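Local coordinates for clavulanic acid biosynthesis oligopeptide binding protein 2 (Streptomyces clavuligerus, PDB 2WOL) that probably binds oligopeptides as an extracellular solute-binding protein linked to the biosynthesis of the beta-lactamase inhibitor clavulanic acid, at residues H312-P315 and F316-V319; A435-P438 and E439-R442; P194-R197 and R198-T201; L467-G470 and R471-K474. One frame throughout, in Å; residues are numbered along the deposited sequence.

Interaction 1: H312-P315 and F316-V319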
# COMPACT_ATOMS: atom_id res chain seq x y z
N HIS A 312 1.72 22.22 14.77
CA HIS A 312 0.51 22.87 15.29
C HIS A 312 0.27 22.60 16.78
O HIS A 312 -0.65 23.18 17.39
CB HIS A 312 -0.73 22.53 14.45
CG HIS A 312 -0.80 21.10 14.00
ND1 HIS A 312 -0.03 20.60 12.97
CD2 HIS A 312 -1.59 20.08 14.41
CE1 HIS A 312 -0.33 19.33 12.78
NE2 HIS A 312 -1.27 18.99 13.64
N ILE A 313 1.09 21.74 17.37
CA ILE A 313 1.02 21.43 18.80
C ILE A 313 2.32 21.90 19.48
O ILE A 313 3.32 21.19 19.43
CB ILE A 313 0.81 19.91 19.06
CG1 ILE A 313 -0.32 19.33 18.19
CG2 ILE A 313 0.62 19.62 20.55
CD1 ILE A 313 -1.71 19.94 18.43
N PRO A 314 2.31 23.10 20.10
CA PRO A 314 3.49 23.54 20.84
C PRO A 314 3.92 22.50 21.89
O PRO A 314 3.06 21.85 22.47
CB PRO A 314 3.01 24.83 21.51
CG PRO A 314 1.96 25.35 20.59
CD PRO A 314 1.24 24.12 20.11
N PRO A 315 5.23 22.36 22.13
CA PRO A 315 6.33 23.13 21.54
C PRO A 315 6.93 22.54 20.26
O PRO A 315 8.05 22.89 19.89
CB PRO A 315 7.37 23.10 22.66
CG PRO A 315 7.20 21.76 23.27
CD PRO A 315 5.74 21.38 23.10
N PHE A 316 6.18 21.68 19.58
CA PHE A 316 6.70 21.02 18.38
C PHE A 316 6.73 21.91 17.14
O PHE A 316 7.14 21.48 16.07
CB PHE A 316 5.96 19.71 18.12
CG PHE A 316 6.16 18.70 19.21
CD1 PHE A 316 5.25 18.62 20.26
CD2 PHE A 316 7.28 17.88 19.21
CE1 PHE A 316 5.45 17.70 21.28
CE2 PHE A 316 7.48 16.96 20.24
CZ PHE A 316 6.56 16.88 21.27
N ASP A 317 6.31 23.17 17.30
CA ASP A 317 6.48 24.19 16.28
C ASP A 317 7.95 24.57 16.10
O ASP A 317 8.35 25.09 15.06
CB ASP A 317 5.65 25.43 16.62
CG ASP A 317 5.99 26.00 18.00
OD1 ASP A 317 5.87 25.27 19.00
OD2 ASP A 317 6.35 27.19 18.08
N ASN A 318 8.75 24.29 17.13
CA ASN A 318 10.17 24.63 17.14
C ASN A 318 10.98 23.48 16.57
O ASN A 318 10.93 22.36 17.09
CB ASN A 318 10.62 24.98 18.56
CG ASN A 318 12.00 25.60 18.61
OD1 ASN A 318 12.98 24.95 18.29
ND2 ASN A 318 12.07 26.86 19.01
N VAL A 319 11.73 23.75 15.50
CA VAL A 319 12.54 22.71 14.84
C VAL A 319 13.51 22.03 15.80
O VAL A 319 13.83 20.86 15.63
CB VAL A 319 13.28 23.25 13.57
CG1 VAL A 319 14.38 24.24 13.95
CG2 VAL A 319 13.85 22.09 12.74

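Interaction 2: A435-P438 and E439-R442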
# COMPACT_ATOMS: atom_id res chain seq x y z
N ALA A 435 -5.58 9.56 14.60
CA ALA A 435 -4.37 10.26 14.17
C ALA A 435 -4.59 10.93 12.81
O ALA A 435 -4.01 11.98 12.53
CB ALA A 435 -3.19 9.30 14.10
N GLY A 436 -5.43 10.31 11.99
CA GLY A 436 -5.71 10.81 10.64
C GLY A 436 -6.72 11.94 10.55
O GLY A 436 -7.11 12.33 9.45
N HIS A 437 -7.14 12.48 11.69
CA HIS A 437 -8.02 13.65 11.67
C HIS A 437 -7.39 14.84 12.38
O HIS A 437 -7.21 14.80 13.60
CB HIS A 437 -9.39 13.33 12.26
CG HIS A 437 -10.47 14.26 11.80
ND1 HIS A 437 -10.42 15.62 12.01
CD2 HIS A 437 -11.62 14.03 11.13
CE1 HIS A 437 -11.49 16.18 11.49
NE2 HIS A 437 -12.24 15.24 10.95
N PRO A 438 -7.06 15.90 11.62
CA PRO A 438 -6.44 17.11 12.17
C PRO A 438 -7.13 17.70 13.40
O PRO A 438 -6.45 18.23 14.29
CB PRO A 438 -6.49 18.09 11.00
CG PRO A 438 -6.39 17.21 9.80
CD PRO A 438 -7.22 16.01 10.16
N GLU A 439 -8.46 17.60 13.46
CA GLU A 439 -9.21 18.12 14.62
C GLU A 439 -8.98 17.27 15.87
O GLU A 439 -8.88 17.81 16.97
CB GLU A 439 -10.71 18.18 14.31
CG GLU A 439 -11.14 19.25 13.32
CD GLU A 439 -12.59 19.10 12.89
OE1 GLU A 439 -13.45 18.80 13.75
OE2 GLU A 439 -12.88 19.27 11.69
N THR A 440 -8.89 15.96 15.69
CA THR A 440 -8.63 15.04 16.80
C THR A 440 -7.24 15.26 17.36
O THR A 440 -7.04 15.27 18.58
CB THR A 440 -8.79 13.56 16.36
OG1 THR A 440 -10.11 13.36 15.85
CG2 THR A 440 -8.56 12.61 17.54
N VAL A 441 -6.27 15.46 16.47
CA VAL A 441 -4.89 15.74 16.86
C VAL A 441 -4.84 17.00 17.74
O VAL A 441 -4.15 17.02 18.76
CB VAL A 441 -3.97 15.87 15.61
CG1 VAL A 441 -2.58 16.39 15.98
CG2 VAL A 441 -3.86 14.52 14.89
N ARG A 442 -5.59 18.03 17.35
CA ARG A 442 -5.67 19.27 18.13
C ARG A 442 -6.46 19.10 19.43
O ARG A 442 -6.03 19.60 20.48
CB ARG A 442 -6.25 20.40 17.28
CG ARG A 442 -5.28 20.93 16.25
CD ARG A 442 -6.00 21.72 15.17
NE ARG A 442 -5.06 22.33 14.22
CZ ARG A 442 -4.51 21.68 13.20
NH1 ARG A 442 -4.78 20.39 12.98
NH2 ARG A 442 -3.68 22.33 12.39

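Interaction 3: P194-R197 and R198-T201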
# COMPACT_ATOMS: atom_id res chain seq x y z
N PRO A 194 -12.44 -1.88 -15.95
CA PRO A 194 -13.68 -1.49 -16.62
C PRO A 194 -14.94 -2.01 -15.93
O PRO A 194 -14.98 -3.14 -15.44
CB PRO A 194 -13.54 -2.09 -18.03
CG PRO A 194 -12.47 -3.13 -17.90
CD PRO A 194 -11.55 -2.64 -16.84
N VAL A 195 -15.96 -1.15 -15.90
CA VAL A 195 -17.28 -1.50 -15.40
C VAL A 195 -18.26 -1.03 -16.47
O VAL A 195 -18.33 0.16 -16.76
CB VAL A 195 -17.60 -0.78 -14.06
CG1 VAL A 195 -19.05 -1.00 -13.66
CG2 VAL A 195 -16.67 -1.25 -12.95
N PRO A 196 -19.02 -1.97 -17.07
CA PRO A 196 -19.96 -1.54 -18.10
C PRO A 196 -21.20 -0.92 -17.45
O PRO A 196 -21.78 -1.52 -16.53
CB PRO A 196 -20.31 -2.85 -18.83
CG PRO A 196 -20.11 -3.91 -17.83
CD PRO A 196 -19.05 -3.43 -16.85
N ARG A 197 -21.57 0.27 -17.91
CA ARG A 197 -22.70 1.00 -17.32
C ARG A 197 -23.97 0.15 -17.26
O ARG A 197 -24.72 0.20 -16.28
CB ARG A 197 -22.97 2.33 -18.05
CG ARG A 197 -24.04 3.17 -17.36
CD ARG A 197 -24.50 4.35 -18.20
NE ARG A 197 -23.71 5.55 -17.97
CZ ARG A 197 -23.86 6.38 -16.94
NH1 ARG A 197 -24.77 6.14 -16.00
NH2 ARG A 197 -23.09 7.45 -16.83
N ARG A 198 -24.19 -0.67 -18.30
CA ARG A 198 -25.36 -1.56 -18.35
C ARG A 198 -25.53 -2.49 -17.14
O ARG A 198 -26.65 -2.86 -16.80
CB ARG A 198 -25.37 -2.37 -19.65
CG ARG A 198 -24.11 -3.21 -19.86
CD ARG A 198 -24.15 -4.04 -21.12
NE ARG A 198 -22.89 -4.77 -21.26
CZ ARG A 198 -21.81 -4.31 -21.87
NH1 ARG A 198 -21.82 -3.12 -22.46
NH2 ARG A 198 -20.70 -5.04 -21.91
N SER A 199 -24.42 -2.87 -16.52
CA SER A 199 -24.44 -3.80 -15.38
C SER A 199 -24.14 -3.11 -14.06
O SER A 199 -24.05 -3.77 -13.02
CB SER A 199 -23.44 -4.94 -15.60
OG SER A 199 -23.77 -5.71 -16.74
N ASP A 200 -23.98 -1.79 -14.10
CA ASP A 200 -23.60 -1.04 -12.90
C ASP A 200 -24.81 -0.75 -12.00
O ASP A 200 -25.55 0.21 -12.21
CB ASP A 200 -22.87 0.26 -13.27
CG ASP A 200 -22.35 1.00 -12.05
OD1 ASP A 200 -22.41 0.45 -10.93
OD2 ASP A 200 -21.87 2.15 -12.22
N THR A 201 -24.97 -1.60 -10.99
CA THR A 201 -26.03 -1.48 -10.00
C THR A 201 -25.65 -0.55 -8.83
O THR A 201 -26.28 -0.59 -7.77
CB THR A 201 -26.45 -2.86 -9.45
OG1 THR A 201 -25.28 -3.61 -9.10
CG2 THR A 201 -27.22 -3.65 -10.50

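Interaction 4: L467-G470 and R471-K474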
# COMPACT_ATOMS: atom_id res chain seq x y z
N LEU A 467 2.43 11.92 2.63
CA LEU A 467 3.04 12.16 3.94
C LEU A 467 3.48 13.61 4.16
O LEU A 467 3.53 14.05 5.31
CB LEU A 467 4.25 11.25 4.15
CG LEU A 467 4.04 9.73 4.17
CD1 LEU A 467 5.37 9.05 4.46
CD2 LEU A 467 2.98 9.31 5.20
N VAL A 468 3.82 14.32 3.09
CA VAL A 468 4.50 15.62 3.24
C VAL A 468 4.00 16.76 2.35
O VAL A 468 4.35 17.92 2.57
CB VAL A 468 6.04 15.49 3.04
CG1 VAL A 468 6.64 14.47 4.02
CG2 VAL A 468 6.40 15.16 1.59
N ASP A 469 3.21 16.43 1.33
CA ASP A 469 2.73 17.43 0.37
C ASP A 469 1.60 18.24 1.00
O ASP A 469 0.61 17.68 1.45
CB ASP A 469 2.28 16.73 -0.93
CG ASP A 469 1.94 17.70 -2.05
OD1 ASP A 469 1.26 18.72 -1.80
OD2 ASP A 469 2.35 17.42 -3.19
N GLY A 470 1.78 19.56 1.04
CA GLY A 470 0.81 20.47 1.64
C GLY A 470 -0.58 20.39 1.04
O GLY A 470 -1.58 20.61 1.73
N ARG A 471 -0.65 20.08 -0.25
CA ARG A 471 -1.92 19.93 -0.96
C ARG A 471 -2.64 18.63 -0.59
O ARG A 471 -3.80 18.44 -0.95
CB ARG A 471 -1.69 19.99 -2.48
CG ARG A 471 -1.35 21.37 -3.05
CD ARG A 471 0.14 21.74 -2.96
NE ARG A 471 1.03 20.69 -3.47
CZ ARG A 471 1.57 20.67 -4.69
NH1 ARG A 471 1.32 21.64 -5.57
NH2 ARG A 471 2.37 19.67 -5.03
N GLN A 472 -1.95 17.74 0.14
CA GLN A 472 -2.49 16.43 0.49
C GLN A 472 -2.98 16.32 1.94
O GLN A 472 -3.27 15.21 2.42
CB GLN A 472 -1.47 15.32 0.19
CG GLN A 472 -1.12 15.17 -1.29
CD GLN A 472 -2.34 15.01 -2.17
OE1 GLN A 472 -3.31 14.35 -1.79
NE2 GLN A 472 -2.30 15.62 -3.35
N ILE A 473 -3.08 17.45 2.63
CA ILE A 473 -3.65 17.47 3.98
C ILE A 473 -5.16 17.26 3.86
O ILE A 473 -5.85 18.02 3.18
CB ILE A 473 -3.35 18.79 4.72
CG1 ILE A 473 -1.83 18.99 4.86
CG2 ILE A 473 -4.01 18.80 6.10
CD1 ILE A 473 -1.42 20.42 5.16
N LYS A 474 -5.66 16.21 4.51
CA LYS A 474 -7.09 15.91 4.48
C LYS A 474 -7.74 16.41 5.77
O LYS A 474 -7.65 15.76 6.81
CB LYS A 474 -7.34 14.41 4.29
CG LYS A 474 -6.50 13.74 3.20
CD LYS A 474 -6.79 14.31 1.81
CE LYS A 474 -5.88 13.68 0.76
NZ LYS A 474 -6.17 12.23 0.57
O HOH W 1 0.25 16.55 -4.74

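Interaction 1: H312-P315 and F316-V319
Phe316 meets Ile313 O twice, through its backbone N and its ring edge, and this is the close-packed half of the contact. Its backbone N donates to Ile313 O over 2.9 Å, and the same oxygen lies at the edge of the aromatic ring, in its plane, with Phe316 CD1 at 3.3 Å. The ring reaches this place because its CG lies beside the backbone N and anti to the carbonyl carbon (chi1 -63°). Pro315 runs alongside and points the same way, its CD 4.0 Å from Phe316 CD1. A cis peptide bond before Pro315 produces the reversal. Beyond the turn the Phe316 ring is buried against Val321 and Ala393, so the proline and the aromatic ring together plug the loop onto helix 319-327 and strand 391-398.

The other half is looser and faces solvent. Asp317 turns its carboxylate back toward the prolines, CG lying between the backbone N and the carbonyl carbon (chi1 56°), which puts OD1 3.5 Å from Pro314 CA. Asn318 N closes a second bond, to Pro315 O at 3.2 Å, while its side-chain OD1 caps His320 N. A cis-proline type VI turn at Ile313-Phe316 thus runs directly into a type I turn at Pro315-Asn318, ending in the Asn N-cap of helix 319-327.

Interaction 2: A435-P438 and E439-R442
His437 caps the N-terminus of helix 438-444: its ND1 accepts from Glu439 N over 3.1 Å, the donor lying in the ring plane. The imidazole gets there with CG anti to the backbone N (chi1 -157°), and the bond fixes its rotation. The backbone oxygen of the same residue serves the helix too, taking Val441 N at 3.1 Å and, more weakly, Thr440 N.

One residue on, Pro438 O is gripped twice by Arg442, whose backbone N (3.2 Å) and NH1 (3.0 Å) reach it from opposite faces of the carbonyl plane. The side-chain donor is far above that plane, yet the oxygen lies in the plane of the guanidinium, at its edge. Arg442 NH1 also forms a salt bridge with Glu484, so one terminal nitrogen ties the helix start to a neighbouring loop.

Outward from these bonds the packing is lighter. Thr440 crosses His437 at about a right angle, with OG1 3.7 Å from CB of the histidine, and that hydroxyl bonds to Leu433 O. Glu439 runs beside the imidazole with its carboxylate turned nearly perpendicular to the ring, though this is only one of two modelled conformers. On the buried side, Val441 CG2 rests 3.5 Å from Ala435 O.

Interaction 3: P194-R197 and R198-T201
OD2 of Asp200, whose CB packs on Val195 CG1 at 4.0 Å, is gripped by three groups of the surrounding fold, Arg126 NE in a salt bridge and His122 NE2 and Tyr155 OH in hydrogen bonds, while OD1 accepts from Gly202 N. Both oxygens are thus engaged and the group is held in a fixed rotation. CG anti to the backbone N (chi1 -174°) directs the carboxylate past Val195 CG1. So many donors would be expected to stabilise the negative charge.

The backbone turn that precedes the carboxylate is built from two successive bonds. Ser199 N donates to Pro196 O over 3.0 Å, and Asp200 N to Arg197 O over the same distance of 3.0 Å. Asp200 CB also sits 3.5 Å from Arg197 O, close beside the second bond.

Arg198 lays its guanidinium over the proline at the start of the turn. Pro196 CB lies over the centre of one guanidinium face, 3.7 Å above it, an apolar contact on the guanidinium face set by CG between the backbone N and the carbonyl carbon (chi1 57°) and a chain extended from there to NE. Arg198 NH2 bonds to Thr113 OG1 and Pro114 O. Ser199 CB meets Pro196 CG more lightly, at 4.1 Å. Two overlapping i to i+3 bonds like these make a short 3-10 turn, here tying the loop between helix 183-186 and strand 215-221 to helix 117-127.

Interaction 4: L467-G470 and R471-K474
Arg471 wraps its side chain around the carboxylate of Asp469, two residues back. CB starts 3.3 Å from Asp469 OD1. The chain then bends at chi2 (84°) and again at chi3, carrying CG past the same oxygen and bringing CD back to 3.4 Å from OD1. NE donates to OD1 over a short 2.6 Å, on the syn lone pair, and NH2 donates to Asp469 OD2 at 2.9 Å. The guanidinium thus grips the acid side-on with two nitrogens, the two planes being 10° apart. NH2 forms a further salt bridge with Asp495 of helix 488-499, so the arginine is shared between two acids.

Asp469 OD1 takes a second donor, Arg471 N at 2.8 Å, nearly along its C-O axis. A water bridges Asp469 OD2 to Gln472 NE2, while Gln472 CG packs on Asp469 CB at 3.8 Å. Ile473 CD1 lies against Gly470 O. Gln472 N donates to Asp469 O over 2.9 Å, so an Asx turn and a type I beta turn begin together at Asp469, between helix 460-468 and helix 488-499.

In the fold
Interactions 1, 2 and 4 cluster on one side of the chain, while interaction 3 stands apart, its centre about 50, 37 and 33 Å from theirs, consistent with the two-lobed fold of solute-binding proteins. Interactions 1 and 2, with centres about 15 Å apart, pack directly: His312 CD2 lies 3.5 Å from Arg442 NH1. Interaction 2 meets interaction 4 at Pro438 CD and Lys474 O, 3.4 Å apart. Glu484 joins all three, touched by His312, Pro438 and Ile473 and salt-bridged to Arg442. A glycerol, probably from the crystallisation liquor, binds Lys474 in interaction 4 and more weakly Gln472; it does not by itself identify a peptide site.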